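Local coordinates for translation initiation factor eIF-2B (Pyrococcus horikoshii, PDB 1VB5), which is the regulatory subunit of archaeal initiation factor 2B and probably takes part in exchanging GDP for GTP on initiation factor 2, at residues A181-D186 and I212-A217. Residues are numbered along the deposited sequence; the frame is centred on the assembly and turned at random.
Sequences AIVGAD and IPFYVA
With CG set opposite its backbone N (chi1 -168°), Phe214 lays its ring over the face it shares with Ala181 and Val183, while Val183, at chi1 -58°, places CG2 between its own N and carbonyl carbon to meet the ring. The ring approaches both residues obliquely: CD1 lies 3.7 Å from Ala181 CB, and CZ sits 3.8 Å from Val183 CG2, the side chains of Val183 and Phe214 crossing at about a right angle. The same Val183 methyl also meets Val216 CG2, so CG2 touches both the ring and Val216. Further along this face, Val216 CG1 meets Ala185 CB at 3.7 Å, just past the end of strand 180-183. Helix 200-209 covers the Phe214 and Val183 part, with Leu203 on Val183 and Ala204 on Phe214, and Val194 of strand 194-197 covers the Val216 and Ala185 end.

Beneath this apolar layer, the backbones make a parallel ladder in which Ala181, Ile182 and Val183 bridge Phe214, Tyr215 and Val216. These are neighbouring central strands of the Rossmann-like mixed sheet, and helix 200-209 belongs to the connection between them. Four near-straight N-H...O bonds zip the pair: Ala181 N to Pro213 O, Tyr215 N to Ala181 O (2.8 Å), Val183 N to Tyr215 O (3.1 Å) and Ala217 N to Val183 O. Two acceptors do double duty, since Tyr215 O also takes a CA-H contact from Ile182 CA at 3.3 Å, and Val183 O one from Val216 CA.

Ile182 and Tyr215 point to the other face, where Ile182 packs on Val122 of helix 120-131. The tyrosine ring leads away from strand 180-183, leaving CB 3.7 Å from Ala181 O.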
loop_
_atom_site.group_PDB
_atom_site.type_symbol
_atom_site.label_atom_id
_atom_site.label_comp_id
_atom_site.label_asym_id
_atom_site.label_seq_id
_atom_site.Cartn_x
_atom_site.Cartn_y
_atom_site.Cartn_z
ATOM N N ALA B 181 -13.426 9.257 4.540
ATOM C CA ALA B 181 -11.994 9.364 4.333
ATOM C C ALA B 181 -11.631 10.838 4.172
ATOM O O ALA B 181 -12.337 11.593 3.497
ATOM C CB ALA B 181 -11.587 8.581 3.084
ATOM N N ILE B 182 -10.531 11.239 4.804
ATOM C CA ILE B 182 -10.055 12.610 4.737
ATOM C C ILE B 182 -8.542 12.604 4.597
ATOM O O ILE B 182 -7.833 12.170 5.503
ATOM C CB ILE B 182 -10.424 13.409 6.016
ATOM C CG1 ILE B 182 -11.943 13.458 6.188
ATOM C CG2 ILE B 182 -9.873 14.828 5.924
ATOM C CD1 ILE B 182 -12.403 14.221 7.428
ATOM N N VAL B 183 -8.047 13.072 3.455
ATOM C CA VAL B 183 -6.614 13.136 3.223
ATOM C C VAL B 183 -6.231 14.564 2.855
ATOM O O VAL B 183 -7.093 15.387 2.532
ATOM C CB VAL B 183 -6.175 12.189 2.076
ATOM C CG1 VAL B 183 -6.580 10.747 2.407
ATOM C CG2 VAL B 183 -6.799 12.628 0.757
ATOM N N GLY B 184 -4.940 14.860 2.924
ATOM C CA GLY B 184 -4.472 16.187 2.579
ATOM C C GLY B 184 -4.148 16.238 1.099
ATOM O O GLY B 184 -4.639 15.413 0.322
ATOM N N ALA B 185 -3.318 17.198 0.711
ATOM C CA ALA B 185 -2.922 17.352 -0.678
ATOM C C ALA B 185 -1.689 18.236 -0.789
ATOM O O ALA B 185 -1.537 19.206 -0.040
ATOM C CB ALA B 185 -4.059 17.958 -1.481
ATOM N N ASP B 186 -0.812 17.888 -1.722
ATOM C CA ASP B 186 0.397 18.655 -1.971
ATOM C C ASP B 186 0.100 19.610 -3.123
ATOM O O ASP B 186 0.765 20.624 -3.291
ATOM C CB ASP B 186 1.550 17.716 -2.337
ATOM C CG ASP B 186 1.950 16.822 -1.182
ATOM O OD1 ASP B 186 2.640 17.307 -0.257
ATOM O OD2 ASP B 186 1.561 15.636 -1.185
ATOM N N ILE B 212 -17.620 4.965 0.271
ATOM C CA ILE B 212 -17.144 5.716 1.418
ATOM C C ILE B 212 -16.744 7.097 0.903
ATOM O O ILE B 212 -15.829 7.221 0.092
ATOM C CB ILE B 212 -15.927 5.014 2.058
ATOM C CG1 ILE B 212 -16.377 3.673 2.633
ATOM C CG2 ILE B 212 -15.329 5.878 3.167
ATOM C CD1 ILE B 212 -15.313 2.636 2.602
ATOM N N PRO B 213 -17.448 8.148 1.347
ATOM C CA PRO B 213 -17.120 9.504 0.895
ATOM C C PRO B 213 -15.666 9.866 1.128
ATOM O O PRO B 213 -15.148 9.761 2.239
ATOM C CB PRO B 213 -18.110 10.391 1.664
ATOM C CG PRO B 213 -18.632 9.507 2.771
ATOM C CD PRO B 213 -18.658 8.139 2.182
ATOM N N PHE B 214 -15.021 10.299 0.054
ATOM C CA PHE B 214 -13.603 10.650 0.055
ATOM C C PHE B 214 -13.396 12.163 -0.057
ATOM O O PHE B 214 -13.666 12.753 -1.102
ATOM C CB PHE B 214 -12.939 9.948 -1.137
ATOM C CG PHE B 214 -11.436 9.977 -1.123
ATOM C CD1 PHE B 214 -10.714 8.955 -0.512
ATOM C CD2 PHE B 214 -10.743 10.984 -1.781
ATOM C CE1 PHE B 214 -9.325 8.932 -0.570
ATOM C CE2 PHE B 214 -9.350 10.973 -1.844
ATOM C CZ PHE B 214 -8.641 9.940 -1.237
ATOM N N TYR B 215 -12.900 12.786 1.010
ATOM C CA TYR B 215 -12.664 14.229 0.992
ATOM C C TYR B 215 -11.191 14.579 1.036
ATOM O O TYR B 215 -10.387 13.892 1.675
ATOM C CB TYR B 215 -13.370 14.917 2.164
ATOM C CG TYR B 215 -14.872 15.017 2.017
ATOM C CD1 TYR B 215 -15.706 13.939 2.339
ATOM C CD2 TYR B 215 -15.461 16.194 1.551
ATOM C CE1 TYR B 215 -17.096 14.043 2.203
ATOM C CE2 TYR B 215 -16.841 16.305 1.407
ATOM C CZ TYR B 215 -17.652 15.235 1.737
ATOM O OH TYR B 215 -19.023 15.378 1.636
ATOM N N VAL B 216 -10.849 15.666 0.358
ATOM C CA VAL B 216 -9.481 16.149 0.306
ATOM C C VAL B 216 -9.423 17.519 0.974
ATOM O O VAL B 216 -10.244 18.386 0.686
ATOM C CB VAL B 216 -9.002 16.282 -1.155
ATOM C CG1 VAL B 216 -7.608 16.914 -1.195
ATOM C CG2 VAL B 216 -9.000 14.915 -1.820
ATOM N N ALA B 217 -8.471 17.701 1.882
ATOM C CA ALA B 217 -8.321 18.976 2.575
ATOM C C ALA B 217 -7.162 19.732 1.949
ATOM O O ALA B 217 -6.014 19.288 2.018
ATOM C CB ALA B 217 -8.050 18.739 4.058
#